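Local coordinates for ORF10 (Moritella marina, PDB 6RIW), which forms the ketosynthase and chain length factor portion of a polyunsaturated fatty acid synthase and probably carries out condensation steps of acyl chain extension, at residues D20-Q25 and G377-M382; Q24-Q29 and G360-N365; Q504-M509 and L519-A524. All coordinates share one frame; numbering follows the deposited sequence.

Contact 1: D20-Q25 and G377-M382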
ATOM      1  N   ASP A  20      -9.375  26.608  -4.934  1.00 27.58           N
ATOM      2  CA  ASP A  20     -10.254  27.751  -4.674  1.00 30.64           C
ATOM      3  C   ASP A  20     -11.719  27.325  -4.642  1.00 27.14           C
ATOM      4  O   ASP A  20     -12.521  27.868  -3.872  1.00 25.71           O
ATOM      5  CB  ASP A  20     -10.023  28.838  -5.723  1.00 32.83           C
ATOM      6  CG  ASP A  20     -10.396  28.383  -7.130  1.00 41.89           C
ATOM      7  OD1 ASP A  20     -10.500  27.152  -7.366  1.00 40.94           O
ATOM      8  OD2 ASP A  20     -10.589  29.257  -8.007  1.00 52.27           O
ATOM      9  N   GLN A  21     -12.094  26.358  -5.479  1.00 26.70           N
ATOM     10  CA  GLN A  21     -13.447  25.806  -5.420  1.00 24.67           C
ATOM     11  C   GLN A  21     -13.707  25.121  -4.080  1.00 26.94           C
ATOM     12  O   GLN A  21     -14.762  25.309  -3.462  1.00 22.98           O
ATOM     13  CB  GLN A  21     -13.628  24.846  -6.593  1.00 25.73           C
ATOM     14  CG  GLN A  21     -14.935  24.112  -6.702  1.00 27.29           C
ATOM     15  CD  GLN A  21     -14.901  23.156  -7.895  1.00 30.93           C
ATOM     16  OE1 GLN A  21     -13.819  22.814  -8.392  1.00 25.28           O
ATOM     17  NE2 GLN A  21     -16.073  22.734  -8.367  1.00 29.36           N
ATOM     18  N   PHE A  22     -12.749  24.318  -3.614  1.00 24.74           N
ATOM     19  CA  PHE A  22     -12.870  23.663  -2.315  1.00 21.55           C
ATOM     20  C   PHE A  22     -12.995  24.688  -1.194  1.00 22.24           C
ATOM     21  O   PHE A  22     -13.844  24.552  -0.304  1.00 22.21           O
ATOM     22  CB  PHE A  22     -11.649  22.755  -2.131  1.00 21.76           C
ATOM     23  CG  PHE A  22     -11.385  22.284  -0.715  1.00 19.44           C
ATOM     24  CD1 PHE A  22     -12.234  21.393  -0.087  1.00 19.41           C
ATOM     25  CD2 PHE A  22     -10.223  22.656  -0.065  1.00 22.51           C
ATOM     26  CE1 PHE A  22     -11.964  20.923   1.189  1.00 20.20           C
ATOM     27  CE2 PHE A  22      -9.939  22.186   1.219  1.00 18.73           C
ATOM     28  CZ  PHE A  22     -10.811  21.317   1.838  1.00 18.74           C
ATOM     29  N   TRP A  23     -12.165  25.729  -1.235  1.00 23.17           N
ATOM     30  CA  TRP A  23     -12.192  26.756  -0.197  1.00 24.73           C
ATOM     31  C   TRP A  23     -13.552  27.446  -0.134  1.00 24.83           C
ATOM     32  O   TRP A  23     -14.125  27.613   0.950  1.00 26.42           O
ATOM     33  CB  TRP A  23     -11.086  27.779  -0.452  1.00 22.58           C
ATOM     34  CG  TRP A  23     -11.038  28.835   0.594  1.00 29.45           C
ATOM     35  CD1 TRP A  23     -11.423  30.141   0.459  1.00 30.53           C
ATOM     36  CD2 TRP A  23     -10.617  28.677   1.957  1.00 28.47           C
ATOM     37  NE1 TRP A  23     -11.246  30.805   1.651  1.00 31.02           N
ATOM     38  CE2 TRP A  23     -10.759  29.929   2.586  1.00 28.49           C
ATOM     39  CE3 TRP A  23     -10.131  27.596   2.707  1.00 27.44           C
ATOM     40  CZ2 TRP A  23     -10.430  30.135   3.925  1.00 30.63           C
ATOM     41  CZ3 TRP A  23      -9.802  27.805   4.038  1.00 28.94           C
ATOM     42  CH2 TRP A  23      -9.955  29.066   4.632  1.00 30.23           C
ATOM     43  N   GLN A  24     -14.091  27.840  -1.291  1.00 25.84           N
ATOM     44  CA  GLN A  24     -15.405  28.483  -1.306  1.00 25.55           C
ATOM     45  C   GLN A  24     -16.475  27.554  -0.747  1.00 28.45           C
ATOM     46  O   GLN A  24     -17.380  27.992  -0.026  1.00 26.83           O
ATOM     47  CB  GLN A  24     -15.759  28.914  -2.728  1.00 27.34           C
ATOM     48  CG  GLN A  24     -16.965  29.842  -2.801  1.00 33.83           C
ATOM     49  CD  GLN A  24     -16.761  31.133  -2.007  1.00 40.38           C
ATOM     50  OE1 GLN A  24     -15.668  31.714  -1.995  1.00 39.46           O
ATOM     51  NE2 GLN A  24     -17.820  31.589  -1.345  1.00 44.04           N
ATOM     52  N   GLN A  25     -16.385  26.260  -1.051  1.00 26.34           N
ATOM     53  CA  GLN A  25     -17.358  25.322  -0.503  1.00 25.32           C
ATOM     54  C   GLN A  25     -17.288  25.278   1.020  1.00 22.73           C
ATOM     55  O   GLN A  25     -18.324  25.182   1.694  1.00 23.40           O
ATOM     56  CB  GLN A  25     -17.140  23.931  -1.096  1.00 21.42           C
ATOM     57  CG  GLN A  25     -17.801  23.788  -2.455  1.00 25.64           C
ATOM     58  CD  GLN A  25     -17.286  22.611  -3.236  1.00 30.48           C
ATOM     59  OE1 GLN A  25     -16.759  21.653  -2.663  1.00 31.24           O
ATOM     60  NE2 GLN A  25     -17.422  22.674  -4.563  1.00 29.03           N
ATOM     61  N   GLY A 377      -7.578  18.037   4.895  1.00 20.01           N
ATOM     62  CA  GLY A 377      -7.238  18.658   6.168  1.00 22.26           C
ATOM     63  C   GLY A 377      -6.066  19.613   6.047  1.00 21.77           C
ATOM     64  O   GLY A 377      -6.140  20.770   6.477  1.00 22.46           O
ATOM     65  N   MET A 378      -4.964  19.145   5.443  1.00 19.85           N
ATOM     66  CA  MET A 378      -3.801  20.013   5.271  1.00 21.76           C
ATOM     67  C   MET A 378      -4.112  21.172   4.334  1.00 22.57           C
ATOM     68  O   MET A 378      -3.634  22.292   4.544  1.00 19.49           O
ATOM     69  CB  MET A 378      -2.602  19.217   4.742  1.00 23.83           C
ATOM     70  CG  MET A 378      -2.027  18.220   5.728  1.00 19.85           C
ATOM     71  SD  MET A 378      -0.522  17.419   5.107  1.00 23.27           S
ATOM     72  CE  MET A 378      -1.237  16.247   3.928  1.00 21.36           C
ATOM     73  N   THR A 379      -4.903  20.924   3.287  1.00 20.17           N
ATOM     74  CA  THR A 379      -5.236  22.001   2.365  1.00 21.83           C
ATOM     75  C   THR A 379      -6.057  23.078   3.070  1.00 21.20           C
ATOM     76  O   THR A 379      -5.767  24.276   2.940  1.00 22.24           O
ATOM     77  CB  THR A 379      -5.971  21.436   1.139  1.00 22.90           C
ATOM     78  OG1 THR A 379      -5.136  20.447   0.495  1.00 23.26           O
ATOM     79  CG2 THR A 379      -6.292  22.544   0.132  1.00 22.81           C
ATOM     80  N   LYS A 380      -7.060  22.663   3.851  1.00 21.17           N
ATOM     81  CA  LYS A 380      -7.860  23.599   4.640  1.00 21.62           C
ATOM     82  C   LYS A 380      -6.982  24.429   5.568  1.00 25.32           C
ATOM     83  O   LYS A 380      -7.128  25.658   5.653  1.00 22.52           O
ATOM     84  CB  LYS A 380      -8.911  22.822   5.439  1.00 20.72           C
ATOM     85  CG  LYS A 380      -9.775  23.670   6.384  1.00 26.40           C
ATOM     86  CD  LYS A 380     -10.869  22.818   7.020  1.00 23.82           C
ATOM     87  CE  LYS A 380     -11.456  23.480   8.263  1.00 25.84           C
ATOM     88  NZ  LYS A 380     -12.204  22.485   9.100  1.00 25.17           N
ATOM     89  N   ALA A 381      -6.062  23.775   6.281  1.00 21.46           N
ATOM     90  CA  ALA A 381      -5.236  24.500   7.244  1.00 21.03           C
ATOM     91  C   ALA A 381      -4.283  25.466   6.549  1.00 23.91           C
ATOM     92  O   ALA A 381      -4.114  26.613   6.995  1.00 23.55           O
ATOM     93  CB  ALA A 381      -4.469  23.517   8.130  1.00 22.84           C
ATOM     94  N   MET A 382      -3.649  25.035   5.452  1.00 22.35           N
ATOM     95  CA  MET A 382      -2.731  25.929   4.753  1.00 22.00           C
ATOM     96  C   MET A 382      -3.456  27.110   4.128  1.00 25.62           C
ATOM     97  O   MET A 382      -2.923  28.228   4.112  1.00 26.76           O
ATOM     98  CB  MET A 382      -1.942  25.178   3.679  1.00 24.88           C
ATOM     99  CG  MET A 382      -1.008  24.147   4.252  1.00 25.89           C
ATOM    100  SD  MET A 382      -0.288  23.132   2.952  1.00 30.25           S
ATOM    101  CE  MET A 382       0.328  21.768   3.974  1.00 29.47           C
TER

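Contact 2: Q24-Q29 and G360-N365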
ATOM      1  N   GLN A  24     -14.091  27.840  -1.291  1.00 25.84           N
ATOM      2  CA  GLN A  24     -15.405  28.483  -1.306  1.00 25.55           C
ATOM      3  C   GLN A  24     -16.475  27.554  -0.747  1.00 28.45           C
ATOM      4  O   GLN A  24     -17.380  27.992  -0.026  1.00 26.83           O
ATOM      5  CB  GLN A  24     -15.759  28.914  -2.728  1.00 27.34           C
ATOM      6  CG  GLN A  24     -16.965  29.842  -2.801  1.00 33.83           C
ATOM      7  CD  GLN A  24     -16.761  31.133  -2.007  1.00 40.38           C
ATOM      8  OE1 GLN A  24     -15.668  31.714  -1.995  1.00 39.46           O
ATOM      9  NE2 GLN A  24     -17.820  31.589  -1.345  1.00 44.04           N
ATOM     10  N   GLN A  25     -16.385  26.260  -1.051  1.00 26.34           N
ATOM     11  CA  GLN A  25     -17.358  25.322  -0.503  1.00 25.32           C
ATOM     12  C   GLN A  25     -17.288  25.278   1.020  1.00 22.73           C
ATOM     13  O   GLN A  25     -18.324  25.182   1.694  1.00 23.40           O
ATOM     14  CB  GLN A  25     -17.140  23.931  -1.096  1.00 21.42           C
ATOM     15  CG  GLN A  25     -17.801  23.788  -2.455  1.00 25.64           C
ATOM     16  CD  GLN A  25     -17.286  22.611  -3.236  1.00 30.48           C
ATOM     17  OE1 GLN A  25     -16.759  21.653  -2.663  1.00 31.24           O
ATOM     18  NE2 GLN A  25     -17.422  22.674  -4.563  1.00 29.03           N
ATOM     19  N   LEU A  26     -16.075  25.317   1.578  1.00 22.25           N
ATOM     20  CA  LEU A  26     -15.923  25.360   3.031  1.00 22.13           C
ATOM     21  C   LEU A  26     -16.532  26.630   3.608  1.00 25.98           C
ATOM     22  O   LEU A  26     -17.195  26.592   4.660  1.00 25.71           O
ATOM     23  CB  LEU A  26     -14.438  25.286   3.411  1.00 22.27           C
ATOM     24  CG  LEU A  26     -13.737  23.984   3.011  1.00 21.82           C
ATOM     25  CD1 LEU A  26     -12.329  23.954   3.582  1.00 23.13           C
ATOM     26  CD2 LEU A  26     -14.527  22.816   3.528  1.00 20.36           C
ATOM     27  N   LEU A  27     -16.296  27.767   2.948  1.00 25.69           N
ATOM     28  CA  LEU A  27     -16.826  29.040   3.444  1.00 28.88           C
ATOM     29  C   LEU A  27     -18.343  29.050   3.443  1.00 28.69           C
ATOM     30  O   LEU A  27     -18.959  29.715   4.287  1.00 31.40           O
ATOM     31  CB  LEU A  27     -16.302  30.205   2.605  1.00 25.25           C
ATOM     32  CG  LEU A  27     -14.790  30.430   2.535  1.00 29.57           C
ATOM     33  CD1 LEU A  27     -14.481  31.613   1.617  1.00 33.58           C
ATOM     34  CD2 LEU A  27     -14.244  30.671   3.923  1.00 32.75           C
ATOM     35  N   GLU A  28     -18.954  28.320   2.510  1.00 27.81           N
ATOM     36  CA  GLU A  28     -20.398  28.216   2.366  1.00 30.59           C
ATOM     37  C   GLU A  28     -20.984  27.031   3.122  1.00 28.68           C
ATOM     38  O   GLU A  28     -22.180  26.762   2.976  1.00 29.18           O
ATOM     39  CB  GLU A  28     -20.774  28.098   0.882  1.00 31.22           C
ATOM     40  CG  GLU A  28     -20.367  29.280   0.009  1.00 27.56           C
ATOM     41  CD  GLU A  28     -20.636  29.043  -1.478  1.00 41.25           C
ATOM     42  OE1 GLU A  28     -21.273  28.018  -1.817  1.00 43.69           O
ATOM     43  OE2 GLU A  28     -20.216  29.880  -2.312  1.00 45.24           O
ATOM     44  N   GLN A  29     -20.167  26.296   3.886  1.00 24.04           N
ATOM     45  CA  GLN A  29     -20.626  25.149   4.673  1.00 26.35           C
ATOM     46  C   GLN A  29     -21.283  24.090   3.793  1.00 26.54           C
ATOM     47  O   GLN A  29     -22.259  23.447   4.184  1.00 24.76           O
ATOM     48  CB  GLN A  29     -21.569  25.584   5.794  1.00 30.61           C
ATOM     49  CG  GLN A  29     -20.975  26.640   6.687  1.00 28.35           C
ATOM     50  CD  GLN A  29     -21.793  26.846   7.949  1.00 37.85           C
ATOM     51  OE1 GLN A  29     -22.314  25.889   8.533  1.00 42.52           O
ATOM     52  NE2 GLN A  29     -21.908  28.101   8.379  1.00 37.63           N
ATOM     53  N   GLY A 360     -11.287  21.761  14.437  1.00 21.73           N
ATOM     54  CA  GLY A 360     -12.183  21.608  13.303  1.00 22.34           C
ATOM     55  C   GLY A 360     -11.907  20.309  12.575  1.00 27.93           C
ATOM     56  O   GLY A 360     -10.874  19.669  12.791  1.00 20.87           O
ATOM     57  N   SER A 361     -12.850  19.928  11.704  1.00 23.83           N
ATOM     58  CA  SER A 361     -12.716  18.709  10.900  1.00 24.91           C
ATOM     59  C   SER A 361     -13.418  18.839   9.556  1.00 24.20           C
ATOM     60  O   SER A 361     -14.650  18.927   9.498  1.00 23.54           O
ATOM     61  CB  SER A 361     -13.273  17.497  11.634  1.00 22.77           C
ATOM     62  OG  SER A 361     -13.011  16.331  10.862  1.00 25.58           O
ATOM     63  N   VAL A 362     -12.633  18.797   8.478  1.00 21.63           N
ATOM     64  CA  VAL A 362     -13.167  18.773   7.122  1.00 21.62           C
ATOM     65  C   VAL A 362     -13.793  17.428   6.766  1.00 21.01           C
ATOM     66  O   VAL A 362     -14.421  17.297   5.707  1.00 20.41           O
ATOM     67  CB  VAL A 362     -12.030  19.135   6.139  1.00 21.46           C
ATOM     68  CG1 VAL A 362     -11.068  17.953   5.978  1.00 22.79           C
ATOM     69  CG2 VAL A 362     -12.577  19.576   4.780  1.00 21.99           C
ATOM     70  N   LYS A 363     -13.645  16.410   7.617  1.00 18.82           N
ATOM     71  CA  LYS A 363     -14.402  15.188   7.381  1.00 19.63           C
ATOM     72  C   LYS A 363     -15.905  15.435   7.456  1.00 23.85           C
ATOM     73  O   LYS A 363     -16.690  14.678   6.861  1.00 22.45           O
ATOM     74  CB  LYS A 363     -13.964  14.105   8.377  1.00 22.29           C
ATOM     75  CG  LYS A 363     -12.478  13.717   8.197  1.00 21.27           C
ATOM     76  CD  LYS A 363     -12.140  12.451   8.939  1.00 22.82           C
ATOM     77  CE  LYS A 363     -10.708  11.969   8.650  1.00 25.33           C
ATOM     78  NZ  LYS A 363      -9.691  12.932   9.115  1.00 22.94           N
ATOM     79  N   SER A 364     -16.318  16.497   8.153  1.00 20.88           N
ATOM     80  CA  SER A 364     -17.740  16.832   8.209  1.00 22.65           C
ATOM     81  C   SER A 364     -18.284  17.148   6.820  1.00 22.55           C
ATOM     82  O   SER A 364     -19.403  16.736   6.482  1.00 24.14           O
ATOM     83  CB  SER A 364     -17.974  18.011   9.169  1.00 22.26           C
ATOM     84  OG  SER A 364     -17.356  19.220   8.726  1.00 23.27           O
ATOM     85  N   ASN A 365     -17.497  17.860   5.990  1.00 22.00           N
ATOM     86  CA  ASN A 365     -17.959  18.237   4.654  1.00 19.62           C
ATOM     87  C   ASN A 365     -17.841  17.094   3.661  1.00 23.82           C
ATOM     88  O   ASN A 365     -18.682  16.975   2.761  1.00 21.33           O
ATOM     89  CB  ASN A 365     -17.163  19.414   4.081  1.00 20.24           C
ATOM     90  CG  ASN A 365     -17.061  20.586   5.018  1.00 23.41           C
ATOM     91  OD1 ASN A 365     -16.297  20.556   5.982  1.00 24.78           O
ATOM     92  ND2 ASN A 365     -17.773  21.663   4.699  1.00 22.70           N
TER
HETATM   93  O   HOH W   1     -17.428  24.312   6.119  1.00 26.07           O

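Contact 3: Q504-M509 and L519-A524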
ATOM      1  N   GLN A 504      -4.195 -27.411  -2.552  1.00 13.68           N
ATOM      2  CA  GLN A 504      -5.174 -26.360  -2.287  1.00 14.63           C
ATOM      3  C   GLN A 504      -4.692 -24.963  -2.663  1.00 12.56           C
ATOM      4  O   GLN A 504      -5.436 -23.992  -2.479  1.00 12.80           O
ATOM      5  CB  GLN A 504      -5.548 -26.366  -0.807  1.00 20.61           C
ATOM      6  CG  GLN A 504      -6.344 -27.593  -0.379  1.00 24.93           C
ATOM      7  CD  GLN A 504      -6.501 -27.605   1.122  1.00 33.39           C
ATOM      8  OE1 GLN A 504      -6.992 -26.638   1.698  1.00 30.97           O
ATOM      9  NE2 GLN A 504      -6.065 -28.687   1.768  1.00 39.51           N
ATOM     10  N   ARG A 505      -3.483 -24.835  -3.185  1.00 12.46           N
ATOM     11  CA  ARG A 505      -2.883 -23.514  -3.347  1.00 11.66           C
ATOM     12  C   ARG A 505      -3.669 -22.629  -4.324  1.00 13.41           C
ATOM     13  O   ARG A 505      -3.733 -21.410  -4.133  1.00 12.36           O
ATOM     14  CB  ARG A 505      -1.434 -23.664  -3.813  1.00 12.00           C
ATOM     15  CG  ARG A 505      -0.664 -22.318  -3.961  1.00 11.59           C
ATOM     16  CD  ARG A 505      -0.318 -21.732  -2.580  1.00 13.63           C
ATOM     17  NE  ARG A 505       0.164 -20.347  -2.669  1.00 10.56           N
ATOM     18  CZ  ARG A 505      -0.650 -19.292  -2.693  1.00 14.80           C
ATOM     19  NH1 ARG A 505      -1.982 -19.453  -2.675  1.00 12.28           N
ATOM     20  NH2 ARG A 505      -0.140 -18.058  -2.734  1.00 13.99           N
ATOM     21  N   TRP A 506      -4.219 -23.200  -5.398  1.00 11.25           N
ATOM     22  CA  TRP A 506      -5.081 -22.438  -6.318  1.00 11.68           C
ATOM     23  C   TRP A 506      -6.567 -22.755  -6.135  1.00 11.09           C
ATOM     24  O   TRP A 506      -7.379 -22.498  -7.037  1.00 11.15           O
ATOM     25  CB  TRP A 506      -4.682 -22.684  -7.775  1.00 10.19           C
ATOM     26  CG  TRP A 506      -3.365 -22.073  -8.184  1.00 10.35           C
ATOM     27  CD1 TRP A 506      -2.474 -21.400  -7.385  1.00 10.93           C
ATOM     28  CD2 TRP A 506      -2.794 -22.099  -9.496  1.00 11.77           C
ATOM     29  NE1 TRP A 506      -1.375 -20.993  -8.143  1.00 11.36           N
ATOM     30  CE2 TRP A 506      -1.554 -21.424  -9.436  1.00 11.42           C
ATOM     31  CE3 TRP A 506      -3.228 -22.616 -10.731  1.00 11.95           C
ATOM     32  CZ2 TRP A 506      -0.736 -21.253 -10.563  1.00 13.49           C
ATOM     33  CZ3 TRP A 506      -2.415 -22.442 -11.854  1.00 15.05           C
ATOM     34  CH2 TRP A 506      -1.176 -21.777 -11.761  1.00 13.35           C
ATOM     35  N   LYS A 507      -6.952 -23.284  -4.976  1.00 10.66           N
ATOM     36  CA  LYS A 507      -8.345 -23.671  -4.735  1.00 13.81           C
ATOM     37  C   LYS A 507      -8.845 -24.604  -5.832  1.00 15.21           C
ATOM     38  O   LYS A 507     -10.036 -24.598  -6.188  1.00 15.21           O
ATOM     39  CB  LYS A 507      -9.251 -22.431  -4.606  1.00 14.98           C
ATOM     40  CG  LYS A 507      -8.992 -21.619  -3.362  1.00 13.79           C
ATOM     41  CD  LYS A 507      -9.972 -20.429  -3.205  1.00 22.68           C
ATOM     42  CE  LYS A 507      -9.820 -19.839  -1.801  1.00 25.08           C
ATOM     43  NZ  LYS A 507     -10.885 -18.854  -1.405  1.00 26.42           N
ATOM     44  N   GLY A 508      -7.932 -25.424  -6.372  1.00 13.64           N
ATOM     45  CA  GLY A 508      -8.271 -26.412  -7.375  1.00 14.23           C
ATOM     46  C   GLY A 508      -8.489 -25.859  -8.761  1.00 15.51           C
ATOM     47  O   GLY A 508      -8.831 -26.626  -9.663  1.00 15.66           O
ATOM     48  N   MET A 509      -8.287 -24.551  -8.970  1.00 13.75           N
ATOM     49  CA  MET A 509      -8.559 -23.953 -10.272  1.00 12.66           C
ATOM     50  C   MET A 509      -7.652 -24.469 -11.390  1.00 14.11           C
ATOM     51  O   MET A 509      -8.010 -24.317 -12.562  1.00 16.12           O
ATOM     52  CB  MET A 509      -8.460 -22.423 -10.166  1.00 14.01           C
ATOM     53  CG  MET A 509      -9.627 -21.822  -9.353  1.00 15.64           C
ATOM     54  SD  MET A 509      -9.580 -20.000  -9.337  1.00 18.23           S
ATOM     55  CE  MET A 509      -8.963 -19.701  -7.684  1.00 19.78           C
ATOM     56  N   LEU A 519      -5.448 -19.161 -19.885  1.00 13.14           N
ATOM     57  CA  LEU A 519      -4.122 -18.779 -19.429  1.00 13.70           C
ATOM     58  C   LEU A 519      -3.006 -19.340 -20.307  1.00 19.56           C
ATOM     59  O   LEU A 519      -1.843 -18.999 -20.082  1.00 16.93           O
ATOM     60  CB  LEU A 519      -3.924 -19.241 -17.976  1.00 16.48           C
ATOM     61  CG  LEU A 519      -4.871 -18.609 -16.940  1.00 16.14           C
ATOM     62  CD1 LEU A 519      -4.602 -19.206 -15.543  1.00 16.62           C
ATOM     63  CD2 LEU A 519      -4.629 -17.102 -16.916  1.00 12.40           C
ATOM     64  N   GLN A 520      -3.336 -20.178 -21.293  1.00 17.65           N
ATOM     65  CA  GLN A 520      -2.343 -20.811 -22.170  1.00 20.40           C
ATOM     66  C   GLN A 520      -1.317 -21.611 -21.367  1.00 20.79           C
ATOM     67  O   GLN A 520      -0.123 -21.635 -21.680  1.00 23.58           O
ATOM     68  CB  GLN A 520      -1.674 -19.772 -23.067  1.00 22.55           C
ATOM     69  CG  GLN A 520      -2.717 -19.033 -23.879  1.00 23.58           C
ATOM     70  CD  GLN A 520      -2.118 -18.028 -24.827  1.00 31.25           C
ATOM     71  OE1 GLN A 520      -0.943 -17.669 -24.717  1.00 34.65           O
ATOM     72  NE2 GLN A 520      -2.927 -17.556 -25.765  1.00 30.16           N
ATOM     73  N   LEU A 521      -1.798 -22.300 -20.344  1.00 16.50           N
ATOM     74  CA  LEU A 521      -0.969 -23.139 -19.480  1.00 18.56           C
ATOM     75  C   LEU A 521      -1.352 -24.601 -19.664  1.00 21.53           C
ATOM     76  O   LEU A 521      -2.533 -24.962 -19.521  1.00 17.23           O
ATOM     77  CB  LEU A 521      -1.166 -22.757 -18.004  1.00 19.13           C
ATOM     78  CG  LEU A 521      -0.553 -21.445 -17.489  1.00 20.25           C
ATOM     79  CD1 LEU A 521      -1.037 -21.148 -16.069  1.00 18.65           C
ATOM     80  CD2 LEU A 521       0.968 -21.548 -17.530  1.00 22.83           C
ATOM     81  N   ARG A 522      -0.353 -25.448 -19.922  1.00 20.27           N
ATOM     82  CA  ARG A 522      -0.607 -26.884 -19.927  1.00 24.79           C
ATOM     83  C   ARG A 522      -0.745 -27.441 -18.519  1.00 20.96           C
ATOM     84  O   ARG A 522      -1.464 -28.424 -18.308  1.00 22.20           O
ATOM     85  CB  ARG A 522       0.518 -27.608 -20.674  1.00 29.36           C
ATOM     86  CG  ARG A 522       0.988 -26.886 -21.936  1.00 39.64           C
ATOM     87  CD  ARG A 522       1.844 -27.794 -22.827  1.00 47.40           C
ATOM     88  NE  ARG A 522       1.039 -28.819 -23.496  1.00 60.78           N
ATOM     89  CZ  ARG A 522       0.492 -28.689 -24.705  1.00 60.58           C
ATOM     90  NH1 ARG A 522       0.661 -27.573 -25.407  1.00 59.39           N
ATOM     91  NH2 ARG A 522      -0.224 -29.685 -25.216  1.00 57.62           N
ATOM     92  N   LYS A 523      -0.077 -26.826 -17.547  1.00 20.87           N
ATOM     93  CA  LYS A 523      -0.090 -27.283 -16.165  1.00 20.89           C
ATOM     94  C   LYS A 523       0.186 -26.072 -15.292  1.00 15.69           C
ATOM     95  O   LYS A 523       0.671 -25.046 -15.780  1.00 17.62           O
ATOM     96  CB  LYS A 523       0.973 -28.376 -15.920  1.00 18.70           C
ATOM     97  CG  LYS A 523       2.412 -27.895 -16.185  1.00 20.92           C
ATOM     98  CD  LYS A 523       3.449 -28.996 -15.930  1.00 23.19           C
ATOM     99  CE  LYS A 523       3.476 -29.413 -14.460  1.00 20.71           C
ATOM    100  NZ  LYS A 523       4.341 -28.471 -13.720  1.00 22.03           N
ATOM    101  N   ALA A 524      -0.129 -26.175 -14.010  1.00 13.20           N
ATOM    102  CA  ALA A 524       0.371 -25.159 -13.090  1.00 16.82           C
ATOM    103  C   ALA A 524       1.896 -25.285 -13.047  1.00 15.09           C
ATOM    104  O   ALA A 524       2.410 -26.414 -12.994  1.00 16.33           O
ATOM    105  CB  ALA A 524      -0.219 -25.338 -11.690  1.00 15.02           C
TER

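Contact 1: D20-Q25 and G377-M382
Phe22 and Trp23 on helix 19-27 lie against Thr379 and Lys380 on helix 374-387. The two short helical segments pass at 79°, with their axes 10.8 Å apart. Trp23 and Lys380 mark the closest backbone approach, with CA atoms 7.2 Å from each other. Both helices belong to the first ketosynthase unit of the chain, which has the thiolase-type fold.

Phe22 points its CB toward the second helix. Its CG lies anti to the backbone N (chi1 164°), which swings the ring onto Thr379 and the start of Lys380. The CE2 corner does most of the touching. Phe22 CE2 is 3.8 Å from Thr379 CG2. Phe22 CD2 lies 3.9 Å from Thr379 CG2, the same methyl. The backbone N of Lys380 sits at the ring edge, in its plane, 3.9 Å from Phe22 CE2. Phe22 also meets Phe13 edge to face.

Lys380 contributes mainly its backbone and the root of its side chain. Its CB is 4.3 Å from Phe22 CZ. Beyond that the chain is extended and runs away from the contact. It delivers NZ to Glu329, with which it forms a salt bridge, and to the hydroxyl of Tyr327.

Trp23 has a smaller share. The benzene half of its indole reaches the backbone O of Lys380, with CZ3 3.8 Å from it. The Trp23 side chain also touches Leu383, Ala384 and Lys387 further along the same helix.

Thr379 turns its methyl to Phe22, while OG1 bonds back to Met375 O. No hydrogen bond joins the two segments. The crossing therefore rests on van der Waals contact of the two aromatic rings with the Thr379 methyl and the backbone of Lys380, and the lysine charge is probably balanced by Glu329, away from the crossing.

Contact 2: Q24-Q29 and G360-N365
Leu26, near the end of helix 19-27, packs its side chain against Asn365 and Val362. CB and CG of Leu26 stay back from this second segment; the methyls do the touching. CG lies anti to the carbonyl carbon (chi1 -63°), which turns the branch toward Asn365. CD1 goes to the aliphatic chain of Lys380 on helix 374-387. CD2 meets the carboxamide of Asn365, whose side chain lies at about a right angle to that of Leu26. CD2 is 3.6 Å from Asn365 ND2, 3.7 Å from its CG and 3.8 Å from its OD1. The methyl thus rests above the amide plane. CD2 also lies 4.0 Å from Val362 CG2, an apolar touch.

The site lies in the first ketosynthase unit, of thiolase-type fold, where strand 358-360 runs into the short helix 363-366. Ser361 leads into that helix. Its OG accepts a weak capping bond from Lys363 N, and its O accepts from both the backbone N and the OG of Ser364. On the other side, helix 19-27 stops in a Schellman motif, with Gln29 at positive phi.

A water bridges the two segments. Leu26 O accepts from it at 2.7 Å, and Asn365 ND2 donates to it at 3.0 Å. ND2 also donates to Gln30 O, just beyond the helix end. These two bonds probably fix the rotation of the buried amide and hold its flat side against Leu26 CD2.

Contact 3: Q504-M509 and L519-A524
Trp506 sits in two overlapping turns, type I over Gln504-Lys507 and type I' over Trp506-Met509, while its partners Leu521 and Ala524 follow the Schellman motif at Gln520 that ends helix 513-519. Both segments belong to the second ketosynthase-like unit, of thiolase-type fold, probably the chain length factor. Most of helix 513-519 lies between them.

The CB of Trp506 points toward the second segment, and CG, anti to the carbonyl carbon (chi1 -70°), carries the benzene half to Ala524. Ala524 lays its CB over one face of the six-membered ring. This is a CH-pi contact: CB is 4.0 Å from the ring centroid and 27° off the ring normal. The methyl is displaced toward the far end of the indole, 3.6 Å from CZ3 and 3.7 Å from CH2 of Trp506. Leu521 comes in at the edge, its CD1 4.4 Å from Trp506 CH2. Ile699, Leu501 and Pro525 add further apolar neighbours. Trp506 NE1 donates to Gly697 O.

A leucine in place of Trp506 would probably leave the Ala524 methyl without its aromatic face and Gly697 O without the indole donor. Away from the ring, Lys523 folds back to the main chain. Lys523 NZ forms a salt bridge with Glu500 and donates to Ala524 O at 2.9 Å, tilted 17° from the carbonyl plane.

From the N terminus, helix 19-27 is the first element used, and contacts 1 and 2 both start from it. Contact 2 closes first, when the chain returns at 360-365. Contact 1 closes next, on helix 374-387, so the loop of contact 2 lies within that of contact 1. They share Gln24 and Gln25, their centres are 8 Å apart, and they touch through Lys380 and Leu26. Together they tie one N-terminal helix to two consecutive helices of the first ketosynthase unit. Contact 3 comes later, in the second unit, and closes a short local loop round helix 513-519. Its centre is about 51 Å from each of the others.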